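Local coordinates for CCHC-type domain-containing protein (Trypanosoma brucei brucei, PDB 7C43) that probably acts as an RNase D-type 3'-5' RNA exonuclease, with a metal- and nucleotide-binding catalytic domain followed by zinc knuckles, at residues R36-D41 with V60-D65; D41-C46 with P173-R178. All coordinates share one frame; numbering follows the deposited sequence.

Overall arrangement
Both interactions use strand 37-44 of the exonuclease sheet and share D41 in their ranges, whose carboxylate reaches the two manganese ions and the AMP phosphate. Interaction 1 is sheet core: regular antiparallel pairing with strand 57-64, held by backbone hydrogen bonds, with exposed residues where R36 meets D65. Interaction 2 takes over where the strand runs out, and joins it to the loop 173-178 through aromatic and CH-pi packing and a single backbone hydrogen bond, beside the AMP ribose. The side chain of Q61 lies beside that of E43, so the two contacts touch. Regular pairing thus runs up to the metal-binding D41, whereas the loop packing lies by the ribose, with E43 reaching both sugar and metal.

Interaction 1. Residues R36-D41 with V60-D65; sequences RSIALD and VQACSD. With MN (manganese (II) ion), chain D; MN (manganese (II) ion), chain E; AMP (adenosine monophosphate), chain F.
The antiparallel pairing of strands 37-44 and 57-64, here A39 and D41 opposite C63 and Q61, lies inside the mixed sheet of the exonuclease domain. A39 N donates to C63 O at 2.7 Å and C63 N returns a bond to A39 O at 3.0 Å, closing one hydrogen-bonded pair. D41 and Q61 form the next: Q61 N reaches D41 O nearly straight, while the return bond from D41 N to Q61 O is more bent, 140° at the hydrogen. Between these pairs, A62 CA leans a C-H against A39 O, and L40 CA does the same to Q61 O. The side chains of A39, D41, Q61 and C63 share the face under helix 182-202. On the other face, the CD2 branch of L40 lies 3.8 Å from the methyl CB of A62, and I38 CG1 rests alongside S64 CB. This strand brings in the first acid of the DEDD exonuclease site. D41 turns CG anti to its own amide nitrogen (chi1 -165°), and its carboxylate spans both manganese ions, OD1 2.1 Å from the manganese of chain E and OD2 2.3 Å from that of chain D, where D191 also binds. A single phosphate oxygen, O1P of AMP, bridges the same two metals. At the far end the pairing frays into loop. D65 N still donates to S37 O, and D65 folds its carboxylate back over its own backbone (chi1 66°), so that OD1 accepts R36 N at 3.1 Å through its syn lone pair. The guanidinium of R36 leads away from this carboxylate, and its NH1 makes a weak hydrogen bond to the backbone O of E95.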
loop_
_atom_site.group_PDB
_atom_site.type_symbol
_atom_site.label_atom_id
_atom_site.label_comp_id
_atom_site.label_asym_id
_atom_site.label_seq_id
_atom_site.Cartn_x
_atom_site.Cartn_y
_atom_site.Cartn_z
ATOM N N ARG A 36 4.601 -10.609 -13.572
ATOM C CA ARG A 36 3.187 -10.340 -13.639
ATOM C C ARG A 36 2.860 -9.130 -12.740
ATOM O O ARG A 36 2.008 -8.349 -13.080
ATOM C CB ARG A 36 2.409 -11.605 -13.233
ATOM C CG ARG A 36 0.936 -11.424 -12.860
ATOM C CD ARG A 36 0.092 -10.865 -14.013
ATOM N NE ARG A 36 -1.201 -10.319 -13.556
ATOM C CZ ARG A 36 -1.896 -9.351 -14.163
ATOM N NH1 ARG A 36 -1.456 -8.770 -15.280
ATOM N NH2 ARG A 36 -3.051 -8.948 -13.648
ATOM N N SER A 37 3.535 -8.992 -11.605
ATOM C CA SER A 37 3.323 -7.865 -10.690
ATOM C C SER A 37 4.669 -7.309 -10.245
ATOM O O SER A 37 5.611 -8.066 -10.013
ATOM C CB SER A 37 2.513 -8.286 -9.468
ATOM O OG SER A 37 1.328 -8.949 -9.862
ATOM N N ILE A 38 4.759 -5.985 -10.154
ATOM C CA ILE A 38 5.972 -5.320 -9.749
ATOM C C ILE A 38 5.578 -4.309 -8.699
ATOM O O ILE A 38 4.806 -3.401 -8.978
ATOM C CB ILE A 38 6.645 -4.594 -10.918
ATOM C CG1 ILE A 38 6.959 -5.581 -12.061
ATOM C CG2 ILE A 38 7.917 -3.881 -10.426
ATOM C CD1 ILE A 38 7.563 -4.952 -13.307
ATOM N N ALA A 39 6.115 -4.450 -7.490
ATOM C CA ALA A 39 5.919 -3.421 -6.476
ATOM C C ALA A 39 6.931 -2.306 -6.702
ATOM O O ALA A 39 8.127 -2.573 -6.821
ATOM C CB ALA A 39 6.054 -4.004 -5.086
ATOM N N LEU A 40 6.436 -1.065 -6.750
ATOM C CA LEU A 40 7.256 0.124 -6.948
ATOM C C LEU A 40 7.194 1.099 -5.793
ATOM O O LEU A 40 6.238 1.123 -5.033
ATOM C CB LEU A 40 6.842 0.859 -8.203
ATOM C CG LEU A 40 7.026 0.055 -9.482
ATOM C CD1 LEU A 40 6.376 0.814 -10.633
ATOM C CD2 LEU A 40 8.501 -0.218 -9.749
ATOM N N ASP A 41 8.248 1.890 -5.673
ATOM C CA ASP A 41 8.283 2.980 -4.747
ATOM C C ASP A 41 9.333 3.959 -5.229
ATOM O O ASP A 41 10.171 3.587 -6.040
ATOM C CB ASP A 41 8.630 2.465 -3.352
ATOM C CG ASP A 41 8.327 3.477 -2.253
ATOM O OD1 ASP A 41 7.481 4.371 -2.462
ATOM O OD2 ASP A 41 8.928 3.343 -1.176
ATOM N N VAL A 60 14.418 4.683 -7.476
ATOM C CA VAL A 60 13.180 3.974 -7.694
ATOM C C VAL A 60 13.508 2.562 -7.228
ATOM O O VAL A 60 14.570 2.072 -7.547
ATOM C CB VAL A 60 12.775 3.986 -9.182
ATOM C CG1 VAL A 60 11.558 3.096 -9.426
ATOM C CG2 VAL A 60 12.493 5.419 -9.635
ATOM N N GLN A 61 12.602 1.951 -6.467
ATOM C CA GLN A 61 12.771 0.648 -5.887
ATOM C C GLN A 61 11.763 -0.269 -6.541
ATOM O O GLN A 61 10.602 0.102 -6.683
ATOM C CB GLN A 61 12.450 0.697 -4.398
ATOM C CG GLN A 61 13.341 1.608 -3.571
ATOM C CD GLN A 61 12.710 2.943 -3.232
ATOM O OE1 GLN A 61 12.145 3.128 -2.167
ATOM N NE2 GLN A 61 12.839 3.893 -4.139
ATOM N N ALA A 62 12.193 -1.473 -6.906
ATOM C CA ALA A 62 11.323 -2.397 -7.606
ATOM C C ALA A 62 11.516 -3.804 -7.071
ATOM O O ALA A 62 12.638 -4.217 -6.789
ATOM C CB ALA A 62 11.544 -2.333 -9.118
ATOM N N CYS A 63 10.405 -4.512 -6.906
ATOM C CA CYS A 63 10.407 -5.879 -6.420
ATOM C C CYS A 63 9.230 -6.622 -7.032
ATOM O O CYS A 63 8.056 -6.238 -6.833
ATOM C CB CYS A 63 10.313 -5.914 -4.909
ATOM S SG CYS A 63 10.465 -7.601 -4.306
ATOM N N SER A 64 9.557 -7.672 -7.786
ATOM C CA SER A 64 8.573 -8.384 -8.580
ATOM C C SER A 64 8.470 -9.845 -8.202
ATOM O O SER A 64 9.360 -10.407 -7.581
ATOM C CB SER A 64 8.920 -8.278 -10.071
ATOM O OG SER A 64 9.594 -9.428 -10.559
ATOM N N ASP A 65 7.392 -10.460 -8.657
ATOM C CA ASP A 65 7.197 -11.909 -8.518
ATOM C C ASP A 65 7.997 -12.754 -9.544
ATOM O O ASP A 65 7.783 -13.960 -9.624
ATOM C CB ASP A 65 5.691 -12.257 -8.540
ATOM C CG ASP A 65 5.021 -11.982 -9.886
ATOM O OD1 ASP A 65 5.705 -11.646 -10.879
ATOM O OD2 ASP A 65 3.776 -12.104 -9.953
HETATM MN MN MN D . 9.757 4.426 0.720
HETATM MN MN MN E . 6.474 5.663 -1.082
HETATM P P AMP F . 7.743 6.758 1.371
HETATM O O1P AMP F . 8.078 5.806 0.271
HETATM O O2P AMP F . 8.130 6.046 2.622
HETATM O O3P AMP F . 6.339 7.208 1.197
HETATM O "O5'" AMP F . 8.688 8.043 1.192
HETATM C "C5'" AMP F . 8.689 8.795 -0.044
HETATM C "C4'" AMP F . 9.497 10.082 0.006
HETATM O "O4'" AMP F . 8.753 11.122 0.699
HETATM C "C3'" AMP F . 10.870 10.084 0.671
HETATM O "O3'" AMP F . 11.910 9.584 -0.157
HETATM C "C2'" AMP F . 11.054 11.568 0.962
HETATM O "O2'" AMP F . 11.408 12.398 -0.130
HETATM C "C1'" AMP F . 9.649 11.946 1.424
HETATM N N9 AMP F . 9.457 11.678 2.845
HETATM C C8 AMP F . 9.105 10.485 3.430
HETATM N N7 AMP F . 9.030 10.539 4.737
HETATM C C5 AMP F . 9.356 11.855 5.035
HETATM C C6 AMP F . 9.451 12.552 6.250
HETATM N N6 AMP F . 9.217 11.995 7.439
HETATM N N1 AMP F . 9.798 13.858 6.201
HETATM C C2 AMP F . 10.031 14.416 5.006
HETATM N N3 AMP F . 9.979 13.862 3.794
HETATM C C4 AMP F . 9.628 12.566 3.879
HETATM O O HOH W 1 7.355 7.098 -2.434
HETATM O O HOH W 2 4.650 5.845 -2.142
#

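Interaction 2. Residues D41-C46 with P173-R178; sequences DIEAFC and PVWDIR. With MN (manganese (II) ion), chain D; MN (manganese (II) ion), chain E; AMP (adenosine monophosphate), chain F.
E43 and W175 make a CH-pi contact between the end of strand 37-44 and the loop 173-178. E43 CG sits over one face of the indole, 3.8 Å from the centroid of its six-membered ring and 13° off the normal. V174 CG1 lies over the opposite face toward the rim, and F184 adds an edge-to-face ring contact. Apolar packing continues around F45. Its ring end slips in against the loop, CZ coming within 3.3 Å of D176 CB, while CD2 and CD1 touch P173 CB and W175 CB. Further along, C46 SG packs beside V174 CG2. Backbone hydrogen bonding concentrates on P173 O, which accepts C46 N at 2.9 Å in an almost straight bond (175°) and also W175 N at 3.0 Å, so that one carbonyl ties the strand exit to the loop's own turn. Within the loop, R178 NH1 bonds to both W175 O and I177 O, each lying close to the guanidinium plane; its NE makes a salt bridge to D74. The ligand contacts come from the same strand end. A44 grips the AMP ribose through its backbone: its N donates to O3' at 2.8 Å and its O accepts O2' at 2.7 Å. The E43 chain bends at chi2 (-33°), which brings OE2 to O3' and OE1 to the chain D manganese at a long 2.7 Å; OE2 accepts a very short hydrogen bond from O3', its exact length doubtful. Water 1, a ligand of the chain E manganese, donates to I42 O. With D41, D106 and D191, E43 completes the acidic quartet characteristic of DEDD-type 3'-5' exonucleases, here with W175 backing its aliphatic chain beside the nucleotide's ribose.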
loop_
_atom_site.group_PDB
_atom_site.type_symbol
_atom_site.label_atom_id
_atom_site.label_comp_id
_atom_site.label_asym_id
_atom_site.label_seq_id
_atom_site.Cartn_x
_atom_site.Cartn_y
_atom_site.Cartn_z
ATOM N N ASP A 41 8.248 1.890 -5.673
ATOM C CA ASP A 41 8.283 2.980 -4.747
ATOM C C ASP A 41 9.333 3.959 -5.229
ATOM O O ASP A 41 10.171 3.587 -6.040
ATOM C CB ASP A 41 8.630 2.465 -3.352
ATOM C CG ASP A 41 8.327 3.477 -2.253
ATOM O OD1 ASP A 41 7.481 4.371 -2.462
ATOM O OD2 ASP A 41 8.928 3.343 -1.176
ATOM N N ILE A 42 9.273 5.198 -4.712
ATOM C CA ILE A 42 10.279 6.246 -4.967
ATOM C C ILE A 42 10.869 6.805 -3.674
ATOM O O ILE A 42 10.133 7.104 -2.760
ATOM C CB ILE A 42 9.637 7.396 -5.767
ATOM C CG1 ILE A 42 9.103 6.860 -7.104
ATOM C CG2 ILE A 42 10.621 8.529 -5.967
ATOM C CD1 ILE A 42 8.472 7.914 -8.009
ATOM N N GLU A 43 12.190 6.952 -3.614
ATOM C CA GLU A 43 12.838 7.750 -2.604
ATOM C C GLU A 43 13.276 9.000 -3.311
ATOM O O GLU A 43 14.019 8.919 -4.278
ATOM C CB GLU A 43 14.132 7.124 -2.033
ATOM C CG GLU A 43 14.074 6.078 -0.934
ATOM C CD GLU A 43 12.946 6.211 0.062
ATOM O OE1 GLU A 43 12.306 5.175 0.345
ATOM O OE2 GLU A 43 12.682 7.322 0.559
ATOM N N ALA A 44 12.902 10.150 -2.749
ATOM C CA ALA A 44 13.198 11.452 -3.311
ATOM C C ALA A 44 13.954 12.333 -2.317
ATOM O O ALA A 44 13.932 12.079 -1.109
ATOM C CB ALA A 44 11.897 12.119 -3.695
ATOM N N PHE A 45 14.593 13.375 -2.845
ATOM C CA PHE A 45 15.242 14.403 -2.037
ATOM C C PHE A 45 14.185 15.050 -1.158
ATOM O O PHE A 45 13.136 15.418 -1.642
ATOM C CB PHE A 45 15.830 15.525 -2.912
ATOM C CG PHE A 45 17.113 15.196 -3.610
ATOM C CD1 PHE A 45 17.565 13.881 -3.781
ATOM C CD2 PHE A 45 17.855 16.232 -4.163
ATOM C CE1 PHE A 45 18.751 13.612 -4.457
ATOM C CE2 PHE A 45 19.041 15.976 -4.826
ATOM C CZ PHE A 45 19.486 14.662 -4.986
ATOM N N CYS A 46 14.493 15.225 0.114
ATOM C CA CYS A 46 13.564 15.840 1.040
ATOM C C CYS A 46 13.366 17.277 0.708
ATOM O O CYS A 46 14.301 17.963 0.384
ATOM C CB CYS A 46 14.076 15.706 2.458
ATOM S SG CYS A 46 13.967 14.007 3.019
ATOM N N PRO A 173 18.675 17.496 1.958
ATOM C CA PRO A 173 18.127 16.560 0.982
ATOM C C PRO A 173 18.062 15.115 1.387
ATOM O O PRO A 173 17.145 14.477 0.972
ATOM C CB PRO A 173 19.054 16.724 -0.206
ATOM C CG PRO A 173 20.100 17.672 0.223
ATOM C CD PRO A 173 20.089 17.686 1.702
ATOM N N VAL A 174 19.072 14.634 2.095
ATOM C CA VAL A 174 19.232 13.275 2.595
ATOM C C VAL A 174 19.595 12.195 1.574
ATOM O O VAL A 174 20.527 11.489 1.756
ATOM C CB VAL A 174 18.090 12.773 3.505
ATOM C CG1 VAL A 174 18.338 11.362 3.930
ATOM C CG2 VAL A 174 17.870 13.683 4.673
ATOM N N TRP A 175 18.851 12.110 0.502
ATOM C CA TRP A 175 18.995 11.102 -0.489
ATOM C C TRP A 175 19.932 11.425 -1.599
ATOM O O TRP A 175 20.034 10.682 -2.528
ATOM C CB TRP A 175 17.639 10.710 -0.990
ATOM C CG TRP A 175 16.864 9.976 0.019
ATOM C CD1 TRP A 175 15.841 10.444 0.739
ATOM C CD2 TRP A 175 17.061 8.640 0.438
ATOM N NE1 TRP A 175 15.378 9.512 1.570
ATOM C CE2 TRP A 175 16.107 8.379 1.406
ATOM C CE3 TRP A 175 17.942 7.636 0.080
ATOM C CZ2 TRP A 175 16.017 7.167 2.021
ATOM C CZ3 TRP A 175 17.848 6.456 0.688
ATOM C CH2 TRP A 175 16.896 6.220 1.641
ATOM N N ASP A 176 20.586 12.569 -1.488
ATOM C CA ASP A 176 21.583 13.040 -2.458
ATOM C C ASP A 176 22.989 12.469 -2.275
ATOM O O ASP A 176 23.751 12.430 -3.232
ATOM C CB ASP A 176 21.654 14.576 -2.454
ATOM C CG ASP A 176 22.013 15.149 -1.100
ATOM O OD1 ASP A 176 21.562 14.600 -0.063
ATOM O OD2 ASP A 176 22.712 16.183 -1.091
ATOM N N ILE A 177 23.348 12.034 -1.075
ATOM C CA ILE A 177 24.720 11.561 -0.845
ATOM C C ILE A 177 25.011 10.292 -1.625
ATOM O O ILE A 177 24.159 9.425 -1.732
ATOM C CB ILE A 177 25.064 11.351 0.658
ATOM C CG1 ILE A 177 24.254 10.213 1.292
ATOM C CG2 ILE A 177 24.872 12.660 1.438
ATOM C CD1 ILE A 177 24.813 9.763 2.627
ATOM N N ARG A 178 26.208 10.211 -2.184
ATOM C CA ARG A 178 26.704 8.987 -2.807
ATOM C C ARG A 178 28.150 8.712 -2.359
ATOM O O ARG A 178 28.909 9.654 -2.162
ATOM C CB ARG A 178 26.620 9.083 -4.324
ATOM C CG ARG A 178 25.191 9.066 -4.877
ATOM C CD ARG A 178 24.451 7.750 -4.621
ATOM N NE ARG A 178 23.127 7.696 -5.265
ATOM C CZ ARG A 178 22.019 8.288 -4.806
ATOM N NH1 ARG A 178 22.033 9.065 -3.702
ATOM N NH2 ARG A 178 20.883 8.144 -5.481
HETATM MN MN MN D . 9.757 4.426 0.720
HETATM MN MN MN E . 6.474 5.663 -1.082
HETATM P P AMP F . 7.743 6.758 1.371
HETATM O O1P AMP F . 8.078 5.806 0.271
HETATM O O2P AMP F . 8.130 6.046 2.622
HETATM O O3P AMP F . 6.339 7.208 1.197
HETATM O "O5'" AMP F . 8.688 8.043 1.192
HETATM C "C5'" AMP F . 8.689 8.795 -0.044
HETATM C "C4'" AMP F . 9.497 10.082 0.006
HETATM O "O4'" AMP F . 8.753 11.122 0.699
HETATM C "C3'" AMP F . 10.870 10.084 0.671
HETATM O "O3'" AMP F . 11.910 9.584 -0.157
HETATM C "C2'" AMP F . 11.054 11.568 0.962
HETATM O "O2'" AMP F . 11.408 12.398 -0.130
HETATM C "C1'" AMP F . 9.649 11.946 1.424
HETATM N N9 AMP F . 9.457 11.678 2.845
HETATM C C8 AMP F . 9.105 10.485 3.430
HETATM N N7 AMP F . 9.030 10.539 4.737
HETATM C C5 AMP F . 9.356 11.855 5.035
HETATM C C6 AMP F . 9.451 12.552 6.250
HETATM N N6 AMP F . 9.217 11.995 7.439
HETATM N N1 AMP F . 9.798 13.858 6.201
HETATM C C2 AMP F . 10.031 14.416 5.006
HETATM N N3 AMP F . 9.979 13.862 3.794
HETATM C C4 AMP F . 9.628 12.566 3.879
HETATM O O HOH W 1 7.355 7.098 -2.434
HETATM O O HOH W 2 4.650 5.845 -2.142
#